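Local coordinates for protein hemagglutinin (Pseudomonas aeruginosa, PDB 6D7Y) that forms the toxic C-terminal tip of a CdiA contact-dependent growth inhibition protein, and is probably delivered into neighbouring bacteria and neutralised by its partner immunity protein, at residues R28-I32 and W33-K37; Q46-K49 and H50-E53; K75-I78 and D79-V83. One frame throughout, in Å; residues are numbered along the deposited sequence.

Contact 1 (R28-I32 and W33-K37)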
ATOM      1  N   ARG A  28       8.495   3.801   9.209  1.00 33.72           N
ATOM      2  CA  ARG A  28       8.160   3.324  10.565  1.00 34.57           C
ATOM      3  C   ARG A  28       8.469   1.829  10.764  1.00 33.90           C
ATOM      4  O   ARG A  28       8.768   1.412  11.883  1.00 34.92           O
ATOM      5  CB  ARG A  28       6.677   3.542  10.874  1.00 36.68           C
ATOM      6  CG  ARG A  28       6.194   4.985  10.951  1.00 39.54           C
ATOM      7  CD  ARG A  28       6.605   5.748  12.210  1.00 46.52           C
ATOM      8  NE  ARG A  28       6.101   5.135  13.446  1.00 51.01           N
ATOM      9  CZ  ARG A  28       6.805   4.379  14.300  1.00 52.24           C
ATOM     10  NH1 ARG A  28       6.202   3.878  15.376  1.00 54.18           N
ATOM     11  NH2 ARG A  28       8.097   4.125  14.109  1.00 55.70           N
ATOM     12  N   HIS A  29       8.382   1.030   9.694  1.00 31.05           N
ATOM     13  CA  HIS A  29       8.605  -0.424   9.771  1.00 29.65           C
ATOM     14  C   HIS A  29       9.478  -1.009   8.644  1.00 29.84           C
ATOM     15  O   HIS A  29       8.999  -1.786   7.822  1.00 26.65           O
ATOM     16  CB  HIS A  29       7.244  -1.149   9.829  1.00 29.88           C
ATOM     17  CG  HIS A  29       6.519  -0.964  11.125  1.00 30.72           C
ATOM     18  ND1 HIS A  29       6.909  -1.597  12.285  1.00 34.84           N
ATOM     19  CD2 HIS A  29       5.415  -0.252  11.440  1.00 31.40           C
ATOM     20  CE1 HIS A  29       6.088  -1.263  13.265  1.00 34.30           C
ATOM     21  NE2 HIS A  29       5.174  -0.445  12.777  1.00 32.19           N
ATOM     22  N   PRO A  30      10.783  -0.662   8.627  1.00 31.15           N
ATOM     23  CA  PRO A  30      11.674  -1.190   7.579  1.00 31.77           C
ATOM     24  C   PRO A  30      11.803  -2.720   7.617  1.00 32.27           C
ATOM     25  O   PRO A  30      12.099  -3.321   6.601  1.00 33.62           O
ATOM     26  CB  PRO A  30      13.013  -0.497   7.868  1.00 34.96           C
ATOM     27  CG  PRO A  30      12.927  -0.061   9.298  1.00 35.39           C
ATOM     28  CD  PRO A  30      11.489   0.249   9.547  1.00 32.97           C
ATOM     29  N   GLU A  31      11.552  -3.332   8.763  1.00 32.38           N
ATOM     30  CA  GLU A  31      11.605  -4.794   8.866  1.00 34.54           C
ATOM     31  C   GLU A  31      10.492  -5.512   8.050  1.00 33.58           C
ATOM     32  O   GLU A  31      10.633  -6.671   7.640  1.00 35.08           O
ATOM     33  CB  GLU A  31      11.541  -5.243  10.332  1.00 37.52           C
ATOM     34  CG  GLU A  31      10.216  -5.071  11.068  1.00 36.68           C
ATOM     35  CD  GLU A  31       9.858  -3.657  11.488  1.00 37.05           C
ATOM     36  OE1 GLU A  31      10.584  -2.677  11.150  1.00 35.48           O
ATOM     37  OE2 GLU A  31       8.808  -3.537  12.170  1.00 39.50           O
ATOM     38  N   ILE A  32       9.378  -4.814   7.848  1.00 31.41           N
ATOM     39  CA  ILE A  32       8.236  -5.328   7.097  1.00 29.20           C
ATOM     40  C   ILE A  32       8.346  -4.963   5.623  1.00 28.52           C
ATOM     41  O   ILE A  32       8.110  -5.805   4.743  1.00 28.27           O
ATOM     42  CB  ILE A  32       6.917  -4.732   7.677  1.00 28.75           C
ATOM     43  CG1 ILE A  32       6.754  -5.144   9.151  1.00 30.90           C
ATOM     44  CG2 ILE A  32       5.694  -5.163   6.867  1.00 26.77           C
ATOM     45  CD1 ILE A  32       5.507  -4.619   9.818  1.00 32.13           C
ATOM     46  N   TRP A  33       8.713  -3.711   5.352  1.00 25.99           N
ATOM     47  CA  TRP A  33       8.755  -3.217   3.965  1.00 26.49           C
ATOM     48  C   TRP A  33      10.115  -3.161   3.315  1.00 28.76           C
ATOM     49  O   TRP A  33      10.194  -3.136   2.089  1.00 30.09           O
ATOM     50  CB  TRP A  33       8.124  -1.807   3.917  1.00 23.03           C
ATOM     51  CG  TRP A  33       6.707  -1.821   4.469  1.00 21.76           C
ATOM     52  CD1 TRP A  33       6.316  -1.609   5.755  1.00 21.09           C
ATOM     53  CD2 TRP A  33       5.543  -2.171   3.750  1.00 20.01           C
ATOM     54  NE1 TRP A  33       4.973  -1.781   5.873  1.00 20.70           N
ATOM     55  CE2 TRP A  33       4.472  -2.132   4.648  1.00 20.63           C
ATOM     56  CE3 TRP A  33       5.299  -2.508   2.413  1.00 21.69           C
ATOM     57  CZ2 TRP A  33       3.163  -2.412   4.260  1.00 20.23           C
ATOM     58  CZ3 TRP A  33       4.004  -2.792   2.026  1.00 20.83           C
ATOM     59  CH2 TRP A  33       2.954  -2.739   2.945  1.00 20.75           C
ATOM     60  N   GLY A  34      11.173  -3.160   4.115  1.00 31.03           N
ATOM     61  CA  GLY A  34      12.525  -2.954   3.585  1.00 34.20           C
ATOM     62  C   GLY A  34      12.716  -1.438   3.476  1.00 36.48           C
ATOM     63  O   GLY A  34      11.750  -0.690   3.247  1.00 36.97           O
ATOM     64  N   LYS A  35      13.937  -0.960   3.677  1.00 39.43           N
ATOM     65  CA  LYS A  35      14.207   0.480   3.581  1.00 42.64           C
ATOM     66  C   LYS A  35      13.996   1.034   2.177  1.00 42.12           C
ATOM     67  O   LYS A  35      14.307   0.366   1.194  1.00 45.52           O
ATOM     68  CB  LYS A  35      15.641   0.784   4.014  1.00 47.24           C
ATOM     69  CG  LYS A  35      15.878   0.729   5.510  1.00 51.64           C
ATOM     70  CD  LYS A  35      15.309   1.953   6.221  1.00 52.64           C
ATOM     71  CE  LYS A  35      15.636   1.964   7.713  1.00 54.99           C
ATOM     72  NZ  LYS A  35      17.099   1.943   8.002  1.00 62.06           N
ATOM     73  N   VAL A  36      13.444   2.240   2.096  1.00 39.79           N
ATOM     74  CA  VAL A  36      13.254   2.920   0.831  1.00 41.77           C
ATOM     75  C   VAL A  36      14.473   3.821   0.673  1.00 47.53           C
ATOM     76  O   VAL A  36      14.840   4.550   1.596  1.00 52.31           O
ATOM     77  CB  VAL A  36      11.976   3.799   0.817  1.00 40.37           C
ATOM     78  CG1 VAL A  36      11.905   4.647  -0.449  1.00 40.33           C
ATOM     79  CG2 VAL A  36      10.736   2.941   0.947  1.00 38.45           C
ATOM     80  N   LYS A  37      15.117   3.751  -0.481  1.00 51.19           N
ATOM     81  CA  LYS A  37      16.281   4.590  -0.743  1.00 55.05           C
ATOM     82  C   LYS A  37      16.161   5.172  -2.126  1.00 54.33           C
ATOM     83  O   LYS A  37      15.359   4.714  -2.940  1.00 53.12           O
ATOM     84  CB  LYS A  37      17.568   3.783  -0.633  1.00 60.14           C
ATOM     85  CG  LYS A  37      17.805   3.182   0.741  1.00 62.51           C
ATOM     86  CD  LYS A  37      19.090   2.377   0.758  1.00 69.77           C
ATOM     87  CE  LYS A  37      19.339   1.756   2.121  1.00 72.19           C
ATOM     88  NZ  LYS A  37      20.605   0.975   2.120  1.00 77.91           N
TER
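Ile32 lays its own CG2 methyl over the indole of the next residue, Trp33. This is a CH-pi contact between chain neighbours. It sits on the one-turn helix 30-33, with His29 at the N-cap position and Gly34 ending the turn at positive phi. Ile32 CG2 is 3.8 Å from the centroid of the five-membered ring of Trp33. It is offset toward the rim, and Trp33 NE1 is the ring atom nearest to Ile32 CG2. The methyl lies anti to the backbone N of Ile32 and beside its carbonyl carbon, which brings it to the following side chain. Trp33 NE1 is hydrogen-bonded to Asp96 OD2, and Phe94 and His50 also meet the indole.

Backbone hydrogen bonds close the turn. His29 O accepts from Ile32 N, and also from Trp33 N at 3.1 Å. The same oxygen lies 3.4 Å from Trp33 CD1, near the plane of the indole, so it borders the ring edge. Gly34 N gives a short but bent bond to Pro30 O, 2.7 Å with an N-H...O angle of 137°.

A side-chain bond bridges the start of the helix. His29 ND1 donates to Glu31 OE2 at 2.7 Å, with the oxygen close to the imidazole plane. The N-H comes to Glu31 OE2 on the syn side, 24° out of the carboxylate plane. This bond would restrain the rotation of the imidazole.

Beyond the turn, Lys35 runs beside Pro30 and points the same way. Its bend at chi2 (-75°) brings the aliphatic chain against the proline ring, where Lys35 CE is 3.6 Å from Pro30 CB.

Contact 2 (Q46-K49 and H50-E53)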
ATOM      1  N   GLN A  46       9.057   1.110  -6.452  1.00 37.01           N
ATOM      2  CA  GLN A  46       9.303   0.208  -5.327  1.00 36.99           C
ATOM      3  C   GLN A  46       7.989  -0.148  -4.651  1.00 35.67           C
ATOM      4  O   GLN A  46       7.831  -1.248  -4.118  1.00 35.98           O
ATOM      5  CB  GLN A  46      10.216   0.854  -4.291  1.00 37.31           C
ATOM      6  CG  GLN A  46      11.584   1.246  -4.840  1.00 39.74           C
ATOM      7  CD  GLN A  46      12.453   1.885  -3.776  1.00 41.07           C
ATOM      8  OE1 GLN A  46      12.764   1.262  -2.753  1.00 42.25           O
ATOM      9  NE2 GLN A  46      12.874   3.129  -4.019  1.00 41.53           N
ATOM     10  N   ALA A  47       7.070   0.804  -4.662  1.00 34.66           N
ATOM     11  CA  ALA A  47       5.761   0.603  -4.045  1.00 34.43           C
ATOM     12  C   ALA A  47       4.878  -0.296  -4.914  1.00 35.34           C
ATOM     13  O   ALA A  47       4.114  -1.110  -4.388  1.00 34.70           O
ATOM     14  CB  ALA A  47       5.105   1.938  -3.756  1.00 34.14           C
HETATM   15  N   MSE A  48       4.995  -0.159  -6.235  1.00 37.26           N
HETATM   16  CA  MSE A  48       4.229  -0.978  -7.162  1.00 39.59           C
HETATM   17  C   MSE A  48       4.702  -2.404  -7.083  1.00 40.27           C
HETATM   18  O   MSE A  48       3.909  -3.328  -7.291  1.00 40.62           O
HETATM   19  CB  MSE A  48       4.323  -0.452  -8.593  1.00 42.66           C
HETATM   20  CG  MSE A  48       3.456   0.787  -8.816  1.00 44.24           C
HETATM   21 SE   MSE A  48       1.516   0.495  -8.508  1.00 48.55          SE
HETATM   22  CE  MSE A  48       1.362  -1.229  -9.454  1.00 49.35           C
ATOM     23  N   LYS A  49       5.990  -2.602  -6.790  1.00 40.44           N
ATOM     24  CA  LYS A  49       6.545  -3.956  -6.636  1.00 42.04           C
ATOM     25  C   LYS A  49       5.855  -4.644  -5.447  1.00 39.53           C
ATOM     26  O   LYS A  49       5.371  -5.782  -5.576  1.00 39.08           O
ATOM     27  CB  LYS A  49       8.066  -3.921  -6.450  1.00 44.68           C
ATOM     28  CG  LYS A  49       8.710  -5.263  -6.129  1.00 47.93           C
ATOM     29  CD  LYS A  49      10.227  -5.155  -6.068  1.00 51.59           C
ATOM     30  CE  LYS A  49      10.844  -6.321  -5.300  1.00 54.83           C
ATOM     31  NZ  LYS A  49      10.493  -7.657  -5.848  1.00 57.89           N
ATOM     32  N   HIS A  50       5.814  -3.954  -4.308  1.00 36.53           N
ATOM     33  CA  HIS A  50       5.119  -4.480  -3.114  1.00 35.49           C
ATOM     34  C   HIS A  50       3.652  -4.757  -3.395  1.00 34.79           C
ATOM     35  O   HIS A  50       3.130  -5.793  -3.030  1.00 34.98           O
ATOM     36  CB  HIS A  50       5.164  -3.500  -1.958  1.00 34.59           C
ATOM     37  CG  HIS A  50       6.465  -3.469  -1.225  1.00 35.47           C
ATOM     38  ND1 HIS A  50       6.837  -4.458  -0.343  1.00 36.13           N
ATOM     39  CD2 HIS A  50       7.434  -2.526  -1.162  1.00 35.87           C
ATOM     40  CE1 HIS A  50       7.993  -4.141   0.208  1.00 37.90           C
ATOM     41  NE2 HIS A  50       8.377  -2.973  -0.273  1.00 37.50           N
ATOM     42  N   PHE A  51       2.987  -3.796  -4.021  1.00 34.50           N
ATOM     43  CA  PHE A  51       1.591  -3.932  -4.365  1.00 34.74           C
ATOM     44  C   PHE A  51       1.341  -5.224  -5.157  1.00 35.68           C
ATOM     45  O   PHE A  51       0.499  -6.041  -4.771  1.00 35.02           O
ATOM     46  CB  PHE A  51       1.133  -2.711  -5.154  1.00 35.69           C
ATOM     47  CG  PHE A  51      -0.300  -2.763  -5.557  1.00 37.38           C
ATOM     48  CD1 PHE A  51      -1.292  -2.476  -4.638  1.00 37.64           C
ATOM     49  CD2 PHE A  51      -0.659  -3.103  -6.857  1.00 39.82           C
ATOM     50  CE1 PHE A  51      -2.622  -2.513  -4.997  1.00 39.72           C
ATOM     51  CE2 PHE A  51      -1.995  -3.146  -7.229  1.00 42.17           C
ATOM     52  CZ  PHE A  51      -2.971  -2.846  -6.292  1.00 42.28           C
ATOM     53  N   LYS A  52       2.068  -5.398  -6.258  1.00 36.98           N
ATOM     54  CA  LYS A  52       1.931  -6.605  -7.088  1.00 39.24           C
ATOM     55  C   LYS A  52       2.237  -7.886  -6.311  1.00 38.37           C
ATOM     56  O   LYS A  52       1.583  -8.912  -6.516  1.00 39.20           O
ATOM     57  CB  LYS A  52       2.795  -6.524  -8.345  1.00 42.23           C
ATOM     58  CG  LYS A  52       2.280  -5.514  -9.349  1.00 44.62           C
ATOM     59  CD  LYS A  52       3.103  -5.522 -10.628  1.00 48.63           C
ATOM     60  CE  LYS A  52       2.583  -4.487 -11.621  1.00 51.14           C
ATOM     61  NZ  LYS A  52       1.159  -4.716 -12.001  1.00 53.17           N
ATOM     62  N   GLU A  53       3.233  -7.835  -5.437  1.00 37.03           N
ATOM     63  CA  GLU A  53       3.559  -8.996  -4.604  1.00 37.17           C
ATOM     64  C   GLU A  53       2.404  -9.373  -3.671  1.00 35.23           C
ATOM     65  O   GLU A  53       2.036 -10.551  -3.573  1.00 35.10           O
ATOM     66  CB  GLU A  53       4.835  -8.765  -3.801  1.00 37.84           C
ATOM     67  CG  GLU A  53       6.100  -8.816  -4.661  1.00 40.97           C
ATOM     68  CD  GLU A  53       7.390  -8.547  -3.899  1.00 42.61           C
ATOM     69  OE1 GLU A  53       7.342  -8.086  -2.743  1.00 42.82           O
ATOM     70  OE2 GLU A  53       8.475  -8.798  -4.473  1.00 46.09           O
TER
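Gln46-Lys49 and His50-Glu53 are successive turns of one continuous alpha helix, joined by bonds between residues four apart. Phe51 N donates to Ala47 O at 2.9 Å, Lys52 N to Met48 O and Glu53 N to Lys49 O. The bond from His50 N to Gln46 O is long and weak at 3.4 Å. At that weak step the His50 side chain leans on the same carbonyl: its CD2 lies 3.2 Å from Gln46 O. His50 ND1 is hydrogen-bonded to Arg81 NH1, and the imidazole also meets the Trp33 ring edge-to-face.

These turns belong to helix 40-56, which lies against helix 17-28 through Ala47 and His50 and meets the hairpin of the antiparallel sheet through Phe51 and Glu53.

Lys49 and Glu53 form a salt bridge one turn apart. Lys49 NZ is 2.7 Å from Glu53 OE2 and approaches from above the carboxylate plane, 37° out of it. The lysine sets off with CG anti to its backbone N (chi1 174°), runs extended, and bends only at chi4 to turn the amine to the acid. The other carboxylate oxygen, Glu53 OE1, pairs with Arg81, so each oxygen has a positive partner.

Met48, a selenomethionine, runs alongside Phe51 and points the same way in a Met-aromatic contact. Its selenium is 5.2 Å from the ring centroid, oblique to the ring. The methyl does the touching: Met48 CE is 3.8 Å from Phe51 CD2. Bends at chi2 and chi3 curl the chain back so that CE reaches the aromatic ring. The same methyl comes within 4.1 Å of Lys52 CE. The aliphatic part of Lys52 also lies along Met48 O, with CG at 3.4 Å.

Contact 3 (K75-I78 and D79-V83)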
ATOM      1  N   LYS A  75      -6.393  -6.825   2.386  1.00 16.67           N
ATOM      2  CA  LYS A  75      -5.649  -8.078   2.296  1.00 18.59           C
ATOM      3  C   LYS A  75      -4.401  -7.880   3.162  1.00 19.21           C
ATOM      4  O   LYS A  75      -3.611  -6.978   2.882  1.00 19.48           O
ATOM      5  CB  LYS A  75      -5.262  -8.394   0.879  1.00 19.28           C
ATOM      6  CG  LYS A  75      -4.528  -9.710   0.744  1.00 20.98           C
ATOM      7  CD  LYS A  75      -4.273 -10.077  -0.686  1.00 22.43           C
ATOM      8  CE  LYS A  75      -3.567 -11.425  -0.778  1.00 24.37           C
ATOM      9  NZ  LYS A  75      -3.445 -11.840  -2.196  1.00 26.55           N
ATOM     10  N   ARG A  76      -4.240  -8.703   4.203  1.00 19.70           N
ATOM     11  CA  ARG A  76      -3.074  -8.636   5.078  1.00 20.63           C
ATOM     12  C   ARG A  76      -2.318  -9.957   4.987  1.00 22.50           C
ATOM     13  O   ARG A  76      -2.917 -11.026   5.128  1.00 22.09           O
ATOM     14  CB  ARG A  76      -3.469  -8.394   6.529  1.00 22.18           C
ATOM     15  CG  ARG A  76      -4.191  -7.098   6.800  1.00 23.66           C
ATOM     16  CD  ARG A  76      -4.401  -6.957   8.293  1.00 26.31           C
ATOM     17  NE  ARG A  76      -5.018  -5.702   8.702  1.00 27.20           N
ATOM     18  CZ  ARG A  76      -4.364  -4.622   9.144  1.00 27.95           C
ATOM     19  NH1 ARG A  76      -3.022  -4.597   9.183  1.00 27.05           N
ATOM     20  NH2 ARG A  76      -5.062  -3.544   9.529  1.00 27.00           N
ATOM     21  N   LEU A  77      -1.016  -9.867   4.721  1.00 22.12           N
ATOM     22  CA  LEU A  77      -0.189 -11.040   4.568  1.00 25.43           C
ATOM     23  C   LEU A  77       0.402 -11.455   5.870  1.00 25.76           C
ATOM     24  O   LEU A  77       0.564 -10.662   6.779  1.00 24.81           O
ATOM     25  CB  LEU A  77       0.953 -10.769   3.587  1.00 26.46           C
ATOM     26  CG  LEU A  77       0.566 -10.335   2.171  1.00 27.15           C
ATOM     27  CD1 LEU A  77       1.819 -10.357   1.318  1.00 29.66           C
ATOM     28  CD2 LEU A  77      -0.475 -11.247   1.541  1.00 27.47           C
ATOM     29  N   ILE A  78       0.753 -12.728   5.939  1.00 28.75           N
ATOM     30  CA  ILE A  78       1.396 -13.263   7.115  1.00 31.23           C
ATOM     31  C   ILE A  78       2.743 -12.514   7.374  1.00 31.71           C
ATOM     32  O   ILE A  78       3.127 -12.339   8.514  1.00 30.74           O
ATOM     33  CB  ILE A  78       1.609 -14.780   6.943  1.00 35.30           C
ATOM     34  CG1 ILE A  78       2.055 -15.439   8.255  1.00 38.79           C
ATOM     35  CG2 ILE A  78       2.561 -15.072   5.786  1.00 37.88           C
ATOM     36  CD1 ILE A  78       0.982 -15.372   9.324  1.00 39.96           C
ATOM     37  N   ASP A  79       3.405 -12.013   6.314  1.00 32.57           N
ATOM     38  CA  ASP A  79       4.693 -11.266   6.458  1.00 33.06           C
ATOM     39  C   ASP A  79       4.550  -9.817   6.991  1.00 31.76           C
ATOM     40  O   ASP A  79       5.537  -9.100   7.093  1.00 31.63           O
ATOM     41  CB  ASP A  79       5.540 -11.298   5.157  1.00 35.36           C
ATOM     42  CG  ASP A  79       4.961 -10.442   4.006  1.00 35.97           C
ATOM     43  OD1 ASP A  79       4.174  -9.501   4.241  1.00 33.02           O
ATOM     44  OD2 ASP A  79       5.354 -10.695   2.831  1.00 38.92           O
ATOM     45  N   GLY A  80       3.319  -9.400   7.295  1.00 27.80           N
ATOM     46  CA  GLY A  80       3.068  -8.095   7.886  1.00 26.86           C
ATOM     47  C   GLY A  80       2.632  -7.009   6.941  1.00 24.74           C
ATOM     48  O   GLY A  80       2.078  -6.013   7.387  1.00 24.09           O
ATOM     49  N   ARG A  81       2.881  -7.189   5.648  1.00 24.29           N
ATOM     50  CA  ARG A  81       2.462  -6.229   4.653  1.00 23.41           C
ATOM     51  C   ARG A  81       0.990  -6.441   4.293  1.00 22.58           C
ATOM     52  O   ARG A  81       0.467  -7.552   4.328  1.00 21.44           O
ATOM     53  CB  ARG A  81       3.280  -6.383   3.380  1.00 24.48           C
ATOM     54  CG  ARG A  81       4.776  -6.164   3.545  1.00 27.13           C
ATOM     55  CD  ARG A  81       5.472  -6.395   2.211  1.00 29.18           C
ATOM     56  NE  ARG A  81       5.335  -7.779   1.760  1.00 29.24           N
ATOM     57  CZ  ARG A  81       5.597  -8.224   0.536  1.00 31.56           C
ATOM     58  NH1 ARG A  81       6.006  -7.407  -0.429  1.00 31.70           N
ATOM     59  NH2 ARG A  81       5.466  -9.517   0.277  1.00 34.64           N
ATOM     60  N   GLY A  82       0.333  -5.365   3.907  1.00 19.23           N
ATOM     61  CA  GLY A  82      -1.033  -5.462   3.519  1.00 18.62           C
ATOM     62  C   GLY A  82      -1.429  -4.283   2.658  1.00 18.13           C
ATOM     63  O   GLY A  82      -0.733  -3.276   2.631  1.00 18.02           O
ATOM     64  N   VAL A  83      -2.565  -4.425   1.981  1.00 17.49           N
ATOM     65  CA  VAL A  83      -3.124  -3.347   1.114  1.00 18.53           C
ATOM     66  C   VAL A  83      -4.577  -3.118   1.481  1.00 16.54           C
ATOM     67  O   VAL A  83      -5.322  -4.064   1.769  1.00 17.12           O
ATOM     68  CB  VAL A  83      -3.028  -3.721  -0.370  1.00 20.92           C
ATOM     69  CG1 VAL A  83      -3.840  -2.768  -1.245  1.00 22.91           C
ATOM     70  CG2 VAL A  83      -1.572  -3.707  -0.811  1.00 23.79           C
TER
HETATM   71  O   HOH W   1      -1.151  -5.795   7.076  1.00 28.83           O
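Backbone bonds build the hairpin of strands 71-76 and 82-86. Lys75 and Val83 form a hydrogen-bonded antiparallel pair, Lys75 N to Val83 O at 3.0 Å and Val83 N to Lys75 O at 2.9 Å. Arg76 and Gly82 follow as a non-hydrogen-bonded pair. Here the strands come close: the CA atoms of Arg76 and Gly82 are 4.1 Å apart. Leu77 N then bonds to Arg81 O at 2.8 Å. The tip is a type I turn from Leu77 to Gly80 with a G1 beta bulge, closed by Gly80 N to Leu77 O and with Gly80 at positive phi.

Polar side chains lock the turn. Asp79 OD1 accepts from Arg81 N at 3.0 Å, an Asx turn. A chi1 of 71° sets the carboxylate between its own backbone N and carbonyl carbon, where OD1 can take the N-H of Arg81. Arg81 bends at chi3 (-64°) and meets this carboxylate side-on in a salt bridge. Arg81 NH2 reaches Asp79 OD2 at 2.8 Å, on the syn lone pair. Arg81 NE also bonds to OD2, and more weakly to OD1. A water links Gly80 O to Arg76 NH1, the latter bond weak. Arg76 NH1 also bonds to Asp96 O, and Lys75 NZ to Ala57 O and Ile54 O at the end of helix 40-56.

The remaining side-chain contact is van der Waals, from Leu77. It lies beside Asp79, pointing the same way, and its CD1 is 3.9 Å from Arg81 NH2 and equally near both Asp79 carboxylate oxygens.

Beyond the tip the guanidinium also serves Glu53 of helix 40-56. The positive charge of this arginine is therefore probably spread over two carboxylates, and the same guanidinium that fixes the tip ties the hairpin to that helix.

From the N terminus, contact 1 comes first and closes the one-turn helix 30-33 that follows helix 17-28. Contact 2 follows within helix 40-56 and closes no loop. Contact 3 closes the hairpin between strands 71-76 and 82-86. All three are local and run in series, so none nests in or crosses another. They meet in space. The linker of contact 1 reaches contact 2 where Lys37 O takes a probable hydrogen bond from Gln46 NE2. Trp33 and Ile32 of contact 1 pack on residues 80-82 of contact 3. Arg81 joins contact 3 to contact 2. Together they tie the mainly helical N-terminal part to the four-stranded antiparallel sheet.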